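Local coordinates for protein linoleate 11-lipoxygenase (PDB 5FX8) that oxidises linoleic and alpha-linolenic acids with molecular oxygen at a catalytic manganese centre, forming 11S- and 13R-hydroperoxy fatty acids, at residues L98-D103 against F539-V544; A109-E114 against L535-N540; M481-P486 against A610-F615. All coordinates share one frame; numbering follows the deposited sequence.

Interaction 1 of 3, residues L98-D103 against F539-V544; sequences LLWRQD and FNRAQV. With NAG (2-acetamido-2-deoxy-beta-D-glucopyranose), chain F.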
loop_
_atom_site.group_PDB
_atom_site.type_symbol
_atom_site.label_atom_id
_atom_site.label_comp_id
_atom_site.label_asym_id
_atom_site.label_seq_id
_atom_site.Cartn_x
_atom_site.Cartn_y
_atom_site.Cartn_z
ATOM N N LEU A 98 11.171 -7.999 9.590
ATOM C CA LEU A 98 11.904 -8.819 8.635
ATOM C C LEU A 98 11.085 -9.102 7.373
ATOM O O LEU A 98 11.571 -8.931 6.243
ATOM C CB LEU A 98 12.295 -10.115 9.317
ATOM C CG LEU A 98 13.647 -10.660 8.946
ATOM C CD1 LEU A 98 14.728 -9.608 9.235
ATOM C CD2 LEU A 98 13.840 -11.898 9.761
ATOM N N LEU A 99 9.846 -9.561 7.551
ATOM C CA LEU A 99 8.976 -9.812 6.410
ATOM C C LEU A 99 8.791 -8.558 5.564
ATOM O O LEU A 99 8.893 -8.607 4.333
ATOM C CB LEU A 99 7.635 -10.343 6.903
ATOM C CG LEU A 99 7.655 -11.727 7.539
ATOM C CD1 LEU A 99 6.348 -12.033 8.276
ATOM C CD2 LEU A 99 7.941 -12.742 6.467
ATOM N N TRP A 100 8.543 -7.425 6.208
ATOM C CA TRP A 100 8.399 -6.171 5.494
ATOM C C TRP A 100 9.658 -5.813 4.711
ATOM O O TRP A 100 9.568 -5.382 3.559
ATOM C CB TRP A 100 8.043 -5.078 6.493
ATOM C CG TRP A 100 7.478 -3.900 5.870
ATOM C CD1 TRP A 100 6.181 -3.623 5.720
ATOM C CD2 TRP A 100 8.202 -2.810 5.299
ATOM N NE1 TRP A 100 6.027 -2.424 5.086
ATOM C CE2 TRP A 100 7.254 -1.897 4.817
ATOM C CE3 TRP A 100 9.567 -2.513 5.152
ATOM C CZ2 TRP A 100 7.606 -0.711 4.193
ATOM C CZ3 TRP A 100 9.919 -1.337 4.526
ATOM C CH2 TRP A 100 8.939 -0.448 4.050
ATOM N N ARG A 101 10.836 -5.955 5.325
ATOM C CA ARG A 101 12.102 -5.735 4.621
ATOM C C ARG A 101 12.174 -6.555 3.341
ATOM O O ARG A 101 12.572 -6.050 2.286
ATOM C CB ARG A 101 13.302 -6.118 5.500
ATOM C CG ARG A 101 13.803 -5.130 6.522
ATOM C CD ARG A 101 15.197 -5.536 7.047
ATOM N NE ARG A 101 15.740 -4.403 7.777
ATOM C CZ ARG A 101 15.820 -4.361 9.088
ATOM N NH1 ARG A 101 15.453 -5.426 9.797
ATOM N NH2 ARG A 101 16.282 -3.277 9.692
ATOM N N GLN A 102 11.863 -7.848 3.424
ATOM C CA GLN A 102 11.997 -8.636 2.211
ATOM C C GLN A 102 10.921 -8.304 1.193
ATOM O O GLN A 102 11.168 -8.421 -0.011
ATOM C CB GLN A 102 12.006 -10.117 2.537
ATOM C CG GLN A 102 10.708 -10.670 2.971
ATOM C CD GLN A 102 10.812 -12.136 3.252
ATOM O OE1 GLN A 102 11.916 -12.676 3.353
ATOM N NE2 GLN A 102 9.674 -12.799 3.379
ATOM N N ASP A 103 9.757 -7.834 1.637
ATOM C CA ASP A 103 8.678 -7.489 0.734
ATOM C C ASP A 103 8.787 -6.099 0.125
ATOM O O ASP A 103 8.091 -5.845 -0.854
ATOM C CB ASP A 103 7.338 -7.622 1.453
ATOM C CG ASP A 103 6.849 -9.046 1.482
ATOM O OD1 ASP A 103 7.618 -9.911 1.043
ATOM O OD2 ASP A 103 5.724 -9.324 1.943
ATOM N N PHE A 539 4.905 3.924 -1.715
ATOM C CA PHE A 539 3.811 3.424 -0.873
ATOM C C PHE A 539 2.977 2.338 -1.555
ATOM O O PHE A 539 2.196 1.658 -0.889
ATOM C CB PHE A 539 2.893 4.560 -0.451
ATOM C CG PHE A 539 3.530 5.577 0.452
ATOM C CD1 PHE A 539 4.719 5.327 1.085
ATOM C CD2 PHE A 539 2.914 6.797 0.674
ATOM C CE1 PHE A 539 5.270 6.264 1.905
ATOM C CE2 PHE A 539 3.464 7.725 1.504
ATOM C CZ PHE A 539 4.640 7.451 2.119
ATOM N N ASN A 540 3.120 2.158 -2.856
ATOM C CA ASN A 540 2.378 1.174 -3.624
ATOM C C ASN A 540 3.137 -0.151 -3.632
ATOM O O ASN A 540 4.326 -0.212 -3.314
ATOM C CB ASN A 540 2.150 1.684 -5.044
ATOM C CG ASN A 540 1.071 0.929 -5.779
ATOM O OD1 ASN A 540 0.028 0.619 -5.228
ATOM N ND2 ASN A 540 1.329 0.613 -7.025
ATOM N N ARG A 541 2.420 -1.225 -3.960
ATOM C CA ARG A 541 2.980 -2.572 -3.966
ATOM C C ARG A 541 2.462 -3.286 -5.209
ATOM O O ARG A 541 1.428 -3.945 -5.169
ATOM C CB ARG A 541 2.619 -3.352 -2.706
ATOM C CG ARG A 541 3.461 -3.056 -1.483
ATOM C CD ARG A 541 4.901 -3.530 -1.633
ATOM N NE ARG A 541 5.719 -3.192 -0.474
ATOM C CZ ARG A 541 6.161 -1.968 -0.218
ATOM N NH1 ARG A 541 5.857 -0.982 -1.027
ATOM N NH2 ARG A 541 6.878 -1.719 0.852
ATOM N N ALA A 542 3.214 -3.194 -6.287
ATOM C CA ALA A 542 2.862 -3.782 -7.563
ATOM C C ALA A 542 2.895 -5.307 -7.576
ATOM O O ALA A 542 2.359 -5.903 -8.505
ATOM C CB ALA A 542 3.805 -3.223 -8.631
ATOM N N GLN A 543 3.493 -5.962 -6.594
ATOM C CA GLN A 543 3.682 -7.407 -6.634
ATOM C C GLN A 543 2.604 -8.181 -5.883
ATOM O O GLN A 543 2.669 -9.410 -5.851
ATOM C CB GLN A 543 5.048 -7.806 -6.058
ATOM C CG GLN A 543 6.220 -6.872 -6.287
ATOM C CD GLN A 543 6.070 -5.593 -5.530
ATOM O OE1 GLN A 543 5.415 -5.551 -4.498
ATOM N NE2 GLN A 543 6.596 -4.537 -6.075
ATOM N N VAL A 544 1.638 -7.481 -5.273
ATOM C CA VAL A 544 0.611 -8.094 -4.441
ATOM C C VAL A 544 -0.077 -9.234 -5.181
ATOM O O VAL A 544 -0.271 -10.323 -4.632
ATOM C CB VAL A 544 -0.389 -7.016 -3.989
ATOM C CG1 VAL A 544 -1.549 -7.609 -3.357
ATOM C CG2 VAL A 544 0.217 -6.214 -2.970
HETATM C C1 NAG F . 9.424 -7.727 -8.748
HETATM C C2 NAG F . 9.894 -9.114 -9.157
HETATM C C3 NAG F . 9.382 -9.457 -10.543
HETATM C C4 NAG F . 7.868 -9.307 -10.587
HETATM C C5 NAG F . 7.464 -7.912 -10.125
HETATM C C6 NAG F . 5.969 -7.749 -10.009
HETATM C C7 NAG F . 12.001 -9.930 -8.220
HETATM C C8 NAG F . 13.495 -9.871 -8.297
HETATM N N2 NAG F . 11.342 -9.192 -9.114
HETATM O O3 NAG F . 9.770 -10.794 -10.843
HETATM O O4 NAG F . 7.375 -9.525 -11.902
HETATM O O5 NAG F . 8.000 -7.659 -8.820
HETATM O O6 NAG F . 5.415 -8.741 -9.155
HETATM O O7 NAG F . 11.419 -10.617 -7.391
HETATM O O HOH W 1 6.839 -4.043 2.197
#
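The indole of W100 and the guanidinium of R541 are the flat groups that meet here, their planes 57° apart. R541 NH2 lies 3.4 Å above the plane of the W100 ring, displaced toward the rim, and a water sits on the same side of the indole. Seen from the arginine, W100 CZ2 stands at the guanidinium edge, 3.6 Å from NH2, and the water lies in the guanidinium plane. In the largely helical lipoxygenase fold this joins helix 86-124 to the loop that leaves helix 526-539, where R541 opens a type I beta turn ending at V544.

The water accepts from R541 NH2 at 2.7 Å and makes a weak bond to W100 O at 3.3 Å, so the segments are bridged through solvent and no direct hydrogen bond spans them. R541 NH1 turns back to N540 O (2.9 Å, N-H...O angle 142°), approaching from above the carbonyl plane, and also donates to R538 O; two carbonyls thus limit rotation of the guanidinium. Its NE comes no closer than 3.6 Å to D103 O, which is taken by R547 NH1, while the D103 carboxylate reaches Q324 instead of the arginine.

W100 has CG anti to its backbone N (chi1 -162°), which carries the indole toward the chain's C-terminus, where NE1 donates to S617 O. The nearest atom of the W100 side chain is about 8 Å from the manganese, and P339 of the second subunit also packs on the ring. Within the turn, beside the glycan on N106, Q543 CG rests 3.2 Å from O5 of the N-acetylglucosamine.

Interaction 2 of 3, residues A109-E114 against L535-N540; sequences ATAYRE and LLARFN. With NAG (2-acetamido-2-deoxy-beta-D-glucopyranose), chain K.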
loop_
_atom_site.group_PDB
_atom_site.type_symbol
_atom_site.label_atom_id
_atom_site.label_comp_id
_atom_site.label_asym_id
_atom_site.label_seq_id
_atom_site.Cartn_x
_atom_site.Cartn_y
_atom_site.Cartn_z
ATOM N N ALA A 109 13.495 -0.591 -5.177
ATOM C CA ALA A 109 14.461 -0.527 -6.262
ATOM C C ALA A 109 13.790 -0.091 -7.547
ATOM O O ALA A 109 14.300 0.773 -8.264
ATOM C CB ALA A 109 15.143 -1.873 -6.445
ATOM N N THR A 110 12.616 -0.646 -7.826
ATOM C CA THR A 110 11.932 -0.331 -9.069
ATOM C C THR A 110 11.569 1.134 -9.126
ATOM O O THR A 110 11.782 1.794 -10.143
ATOM C CB THR A 110 10.690 -1.196 -9.203
ATOM O OG1 THR A 110 11.083 -2.559 -9.167
ATOM C CG2 THR A 110 9.973 -0.890 -10.492
ATOM N N ALA A 111 11.039 1.654 -8.026
ATOM C CA ALA A 111 10.611 3.043 -7.986
ATOM C C ALA A 111 11.783 3.997 -8.191
ATOM O O ALA A 111 11.659 4.997 -8.901
ATOM C CB ALA A 111 9.909 3.321 -6.665
ATOM N N TYR A 112 12.933 3.701 -7.585
ATOM C CA TYR A 112 14.098 4.546 -7.804
ATOM C C TYR A 112 14.549 4.495 -9.257
ATOM O O TYR A 112 14.841 5.534 -9.863
ATOM C CB TYR A 112 15.207 4.113 -6.867
ATOM C CG TYR A 112 15.038 4.671 -5.497
ATOM C CD1 TYR A 112 14.598 5.960 -5.324
ATOM C CD2 TYR A 112 15.324 3.916 -4.373
ATOM C CE1 TYR A 112 14.440 6.483 -4.083
ATOM C CE2 TYR A 112 15.169 4.433 -3.126
ATOM C CZ TYR A 112 14.717 5.726 -2.984
ATOM O OH TYR A 112 14.558 6.309 -1.744
ATOM N N ARG A 113 14.598 3.300 -9.838
ATOM C CA ARG A 113 14.954 3.184 -11.247
ATOM C C ARG A 113 13.996 3.988 -12.146
ATOM O O ARG A 113 14.433 4.800 -12.972
ATOM C CB ARG A 113 14.993 1.709 -11.611
ATOM C CG ARG A 113 15.401 1.400 -12.997
ATOM C CD ARG A 113 14.950 0.007 -13.323
ATOM N NE ARG A 113 15.206 -0.873 -12.195
ATOM C CZ ARG A 113 14.556 -2.012 -11.984
ATOM N NH1 ARG A 113 13.617 -2.388 -12.843
ATOM N NH2 ARG A 113 14.845 -2.770 -10.922
ATOM N N GLU A 114 12.684 3.836 -11.957
ATOM C CA GLU A 114 11.737 4.567 -12.793
ATOM C C GLU A 114 11.688 6.055 -12.466
ATOM O O GLU A 114 11.273 6.851 -13.311
ATOM C CB GLU A 114 10.335 3.939 -12.672
ATOM C CG GLU A 114 10.364 2.445 -12.916
ATOM C CD GLU A 114 9.022 1.817 -13.242
ATOM O OE1 GLU A 114 8.102 1.894 -12.418
ATOM O OE2 GLU A 114 8.878 1.219 -14.324
ATOM N N LEU A 535 8.301 8.813 -3.893
ATOM C CA LEU A 535 7.881 8.398 -2.555
ATOM C C LEU A 535 6.477 7.772 -2.564
ATOM O O LEU A 535 6.237 6.713 -1.960
ATOM C CB LEU A 535 7.937 9.604 -1.626
ATOM C CG LEU A 535 7.414 9.367 -0.221
ATOM C CD1 LEU A 535 8.280 8.382 0.560
ATOM C CD2 LEU A 535 7.330 10.678 0.473
ATOM N N LEU A 536 5.531 8.409 -3.250
ATOM C CA LEU A 536 4.185 7.852 -3.268
ATOM C C LEU A 536 4.160 6.528 -4.038
ATOM O O LEU A 536 3.477 5.574 -3.639
ATOM C CB LEU A 536 3.204 8.881 -3.836
ATOM C CG LEU A 536 3.278 10.269 -3.187
ATOM C CD1 LEU A 536 2.250 11.247 -3.702
ATOM C CD2 LEU A 536 3.150 10.090 -1.727
ATOM N N ALA A 537 4.953 6.424 -5.102
ATOM C CA ALA A 537 5.093 5.132 -5.750
ATOM C C ALA A 537 5.684 4.104 -4.798
ATOM O O ALA A 537 5.375 2.923 -4.899
ATOM C CB ALA A 537 5.952 5.247 -7.008
ATOM N N ARG A 538 6.529 4.528 -3.868
ATOM C CA ARG A 538 7.044 3.583 -2.897
ATOM C C ARG A 538 6.014 3.183 -1.847
ATOM O O ARG A 538 6.227 2.187 -1.146
ATOM C CB ARG A 538 8.289 4.158 -2.232
ATOM C CG ARG A 538 9.592 3.630 -2.827
ATOM C CD ARG A 538 10.752 4.414 -2.286
ATOM N NE ARG A 538 10.913 5.695 -2.945
ATOM C CZ ARG A 538 11.266 6.789 -2.305
ATOM N NH1 ARG A 538 11.465 6.734 -1.004
ATOM N NH2 ARG A 538 11.414 7.922 -2.954
ATOM N N PHE A 539 4.905 3.924 -1.715
ATOM C CA PHE A 539 3.811 3.424 -0.873
ATOM C C PHE A 539 2.977 2.338 -1.555
ATOM O O PHE A 539 2.196 1.658 -0.889
ATOM C CB PHE A 539 2.893 4.560 -0.451
ATOM C CG PHE A 539 3.530 5.577 0.452
ATOM C CD1 PHE A 539 4.719 5.327 1.085
ATOM C CD2 PHE A 539 2.914 6.797 0.674
ATOM C CE1 PHE A 539 5.270 6.264 1.905
ATOM C CE2 PHE A 539 3.464 7.725 1.504
ATOM C CZ PHE A 539 4.640 7.451 2.119
ATOM N N ASN A 540 3.120 2.158 -2.856
ATOM C CA ASN A 540 2.378 1.174 -3.624
ATOM C C ASN A 540 3.137 -0.151 -3.632
ATOM O O ASN A 540 4.326 -0.212 -3.314
ATOM C CB ASN A 540 2.150 1.684 -5.044
ATOM C CG ASN A 540 1.071 0.929 -5.779
ATOM O OD1 ASN A 540 0.028 0.619 -5.228
ATOM N ND2 ASN A 540 1.329 0.613 -7.025
HETATM C C1 NAG K . 17.762 7.809 -8.543
HETATM C C2 NAG K . 16.953 8.834 -7.792
HETATM C C3 NAG K . 17.657 9.212 -6.500
HETATM C C4 NAG K . 17.919 7.963 -5.682
HETATM C C5 NAG K . 18.719 6.996 -6.524
HETATM C C6 NAG K . 18.958 5.681 -5.846
HETATM C C7 NAG K . 15.593 10.649 -8.721
HETATM C C8 NAG K . 15.567 11.803 -9.663
HETATM N N2 NAG K . 16.750 9.997 -8.631
HETATM O O3 NAG K . 16.827 10.064 -5.732
HETATM O O4 NAG K . 18.623 8.293 -4.494
HETATM O O5 NAG K . 17.997 6.702 -7.723
HETATM O O6 NAG K . 19.630 4.820 -6.749
HETATM O O7 NAG K . 14.625 10.337 -8.059
#
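R538 can be followed outward from helix 526-539 as it crosses to helix 86-124. Its CB points toward residues 109-114, and CG is the first atom to touch, 3.9 Å from A111 CB. CD then passes over one face of the Y112 ring. A bend at chi3 (-79°) lays the rest of the chain along the phenol. R538 NE lies beside Y112 CZ at 3.8 Å. R538 CZ is 3.4 Å from Y112 OH. NH2 of the arginine then reaches 3.5 Å from Y112 CE1. The guanidinium and phenol planes are 33° apart, nearer to parallel than to perpendicular. NH1 comes within 3.2 Å of Y112 OH, but the hydroxyl lies over a guanidinium face, where the angle is too poor for a hydrogen bond. On the other face is L535 CA, so the arginine tip is sandwiched between the tyrosine and its own helix. Outside the two segments, NH2 bonds to S534 OG and the cation meets the F342 ring.

Y112 is itself layered: the face turned from R538 CD carries C6 of an N-acetylglucosamine at the N116 glycosylation site, while that sugar bonds to Y112 OH of the second subunit. The glycan and the subunit interface therefore converge on this tyrosine.

Beside the tyrosine-arginine pair, small residues let the helices approach, with A111 CB and A537 CB 4.4 Å apart. The segment axes come to 9.1 Å at an angle of 151°, a nearly antiparallel helix pair. Around it, helix 342-346 adds F342 against Y112 and L535, L536 packs on helix 485-490, and Q107, earlier on helix 86-124, ties that helix to A537 O.

Interaction 3 of 3, residues M481-P486 against A610-F615; sequences MNQGSP and AVNPFF. With MN (manganese (II) ion), chain I.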
loop_
_atom_site.group_PDB
_atom_site.type_symbol
_atom_site.label_atom_id
_atom_site.label_comp_id
_atom_site.label_asym_id
_atom_site.label_seq_id
_atom_site.Cartn_x
_atom_site.Cartn_y
_atom_site.Cartn_z
ATOM N N MET A 481 -6.818 5.715 1.851
ATOM C CA MET A 481 -6.042 6.842 2.344
ATOM C C MET A 481 -4.573 6.758 1.953
ATOM O O MET A 481 -3.962 7.774 1.649
ATOM C CB MET A 481 -6.154 6.934 3.866
ATOM C CG MET A 481 -7.533 7.189 4.397
ATOM S SD MET A 481 -8.092 8.846 4.042
ATOM C CE MET A 481 -8.185 9.501 5.703
ATOM N N ASN A 482 -4.008 5.562 1.950
ATOM C CA ASN A 482 -2.590 5.304 1.828
ATOM C C ASN A 482 -2.435 4.300 0.711
ATOM O O ASN A 482 -3.203 4.346 -0.248
ATOM C CB ASN A 482 -2.040 4.768 3.141
ATOM C CG ASN A 482 -0.551 4.809 3.204
ATOM O OD1 ASN A 482 0.086 3.861 3.659
ATOM N ND2 ASN A 482 0.026 5.901 2.735
ATOM N N GLN A 483 -1.481 3.384 0.827
ATOM C CA GLN A 483 -1.223 2.345 -0.175
ATOM C C GLN A 483 -1.026 3.031 -1.529
ATOM O O GLN A 483 -0.207 3.956 -1.614
ATOM C CB GLN A 483 -2.342 1.294 -0.100
ATOM C CG GLN A 483 -1.992 -0.077 -0.688
ATOM C CD GLN A 483 -0.849 -0.837 0.010
ATOM O OE1 GLN A 483 -0.835 -1.026 1.220
ATOM N NE2 GLN A 483 0.077 -1.311 -0.774
ATOM N N GLY A 484 -1.719 2.627 -2.592
ATOM C CA GLY A 484 -1.514 3.228 -3.893
ATOM C C GLY A 484 -2.325 4.454 -4.157
ATOM O O GLY A 484 -2.226 5.063 -5.223
ATOM N N SER A 485 -3.111 4.869 -3.199
ATOM C CA SER A 485 -4.000 6.001 -3.429
ATOM C C SER A 485 -3.289 7.345 -3.561
ATOM O O SER A 485 -3.653 8.121 -4.428
ATOM C CB SER A 485 -5.044 6.066 -2.333
ATOM O OG SER A 485 -6.030 5.132 -2.645
ATOM N N PRO A 486 -2.312 7.688 -2.727
ATOM C CA PRO A 486 -1.583 8.937 -2.989
ATOM C C PRO A 486 -0.942 9.001 -4.382
ATOM O O PRO A 486 -1.084 10.018 -5.062
ATOM C CB PRO A 486 -0.556 8.963 -1.849
ATOM C CG PRO A 486 -1.253 8.188 -0.749
ATOM C CD PRO A 486 -1.976 7.113 -1.415
ATOM N N ALA A 610 -8.867 -6.741 -6.343
ATOM C CA ALA A 610 -7.855 -7.489 -7.061
ATOM C C ALA A 610 -6.511 -6.806 -7.037
ATOM O O ALA A 610 -5.510 -7.431 -7.390
ATOM C CB ALA A 610 -8.269 -7.705 -8.504
ATOM N N VAL A 611 -6.472 -5.548 -6.625
ATOM C CA VAL A 611 -5.266 -4.746 -6.651
ATOM C C VAL A 611 -4.725 -4.527 -5.253
ATOM O O VAL A 611 -3.517 -4.469 -5.050
ATOM C CB VAL A 611 -5.556 -3.400 -7.354
ATOM C CG1 VAL A 611 -4.337 -2.508 -7.328
ATOM C CG2 VAL A 611 -6.039 -3.656 -8.783
ATOM N N ASN A 612 -5.579 -4.418 -4.310
ATOM C CA ASN A 612 -5.148 -4.103 -2.970
ATOM C C ASN A 612 -4.675 -5.344 -2.226
ATOM O O ASN A 612 -5.136 -6.439 -2.487
ATOM C CB ASN A 612 -6.286 -3.438 -2.234
ATOM C CG ASN A 612 -6.494 -2.050 -2.717
ATOM O OD1 ASN A 612 -5.516 -1.387 -3.054
ATOM N ND2 ASN A 612 -7.731 -1.587 -2.772
ATOM N N PRO A 613 -3.750 -5.200 -1.301
ATOM C CA PRO A 613 -3.439 -6.305 -0.408
ATOM C C PRO A 613 -4.512 -6.458 0.647
ATOM O O PRO A 613 -5.256 -5.530 0.942
ATOM C CB PRO A 613 -2.114 -5.870 0.226
ATOM C CG PRO A 613 -2.183 -4.469 0.241
ATOM C CD PRO A 613 -2.926 -4.025 -0.982
ATOM N N PHE A 614 -4.526 -7.637 1.273
ATOM C CA PHE A 614 -5.485 -7.922 2.336
ATOM C C PHE A 614 -5.011 -7.451 3.703
ATOM O O PHE A 614 -5.729 -7.635 4.685
ATOM C CB PHE A 614 -5.813 -9.425 2.391
ATOM C CG PHE A 614 -4.664 -10.292 2.818
ATOM C CD1 PHE A 614 -4.332 -10.429 4.151
ATOM C CD2 PHE A 614 -3.919 -10.968 1.885
ATOM C CE1 PHE A 614 -3.266 -11.191 4.528
ATOM C CE2 PHE A 614 -2.857 -11.730 2.257
ATOM C CZ PHE A 614 -2.531 -11.842 3.587
ATOM N N PHE A 615 -3.825 -6.874 3.801
ATOM C CA PHE A 615 -3.236 -6.501 5.075
ATOM C C PHE A 615 -2.722 -5.081 4.959
ATOM O O PHE A 615 -2.722 -4.496 3.874
ATOM C CB PHE A 615 -2.110 -7.469 5.470
ATOM C CG PHE A 615 -0.991 -7.541 4.465
ATOM C CD1 PHE A 615 -1.137 -8.270 3.281
ATOM C CD2 PHE A 615 0.218 -6.880 4.698
ATOM C CE1 PHE A 615 -0.098 -8.325 2.342
ATOM C CE2 PHE A 615 1.263 -6.945 3.770
ATOM C CZ PHE A 615 1.111 -7.654 2.600
HETATM MN MN MN I . -0.330 2.913 5.844
HETATM O O HOH W 2 -4.447 1.003 -3.333
HETATM O O HOH W 3 1.664 4.213 6.337
#
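Residues N482 to S485 form a type II' beta turn just after helix 460-481, with Q483 at phi 54° and psi -129° and S485 N bonded to N482 O, and this turn presents Q483 to P613 of the C-terminal loop. The two side chains come from opposite directions. A bend at chi2 (63°) sets the Q483 amide against the proline ring: its CD is 3.9 Å from P613 CG and its OE1 3.8 Å from the same carbon. Both are van der Waals contacts with a ring carbon; OE1 has its hydrogen bond with S617 OG. Beside them a water bridges the backbone of the turn to the N612 side chain, accepting from G484 N at 3.3 Å and donating to N612 OD1 at 2.6 Å, while N612 ND2 is held by A606 O.

On the same turn N482 OD1 binds manganese at 2.4 Å, alongside H290, H294, H478 and the V618 carboxylate. A water completes the set at 2.4 Å from the metal; such a water is this enzyme's catalytic base. By packing on P613 and bonding S617, Q483 links the turn and tail that supply two metal ligands, probably helping to set the site's geometry.

Residues 535-544, spanned by the overlapping segments of interactions 1 and 2, lie against both helix 86-124 and the turn of interaction 3. Interactions 1 and 2 share F539 and N540, with centres 11 Å apart, while interaction 3 lies 12 and 14 Å from them. The shared residues also touch the metal-binding turn, F539 CD2 lying 3.7 Å from N482 ND2, F539 CB 3.4 Å from Q483 O and N540 OD1 3.3 Å from G484 CA. S617, next to the metal ligand V618, is a second meeting point, its O taking W100 of interaction 1 and its OG taking Q483 of interaction 3. Interactions 1 and 2 also reach the second subunit; interaction 3 does not.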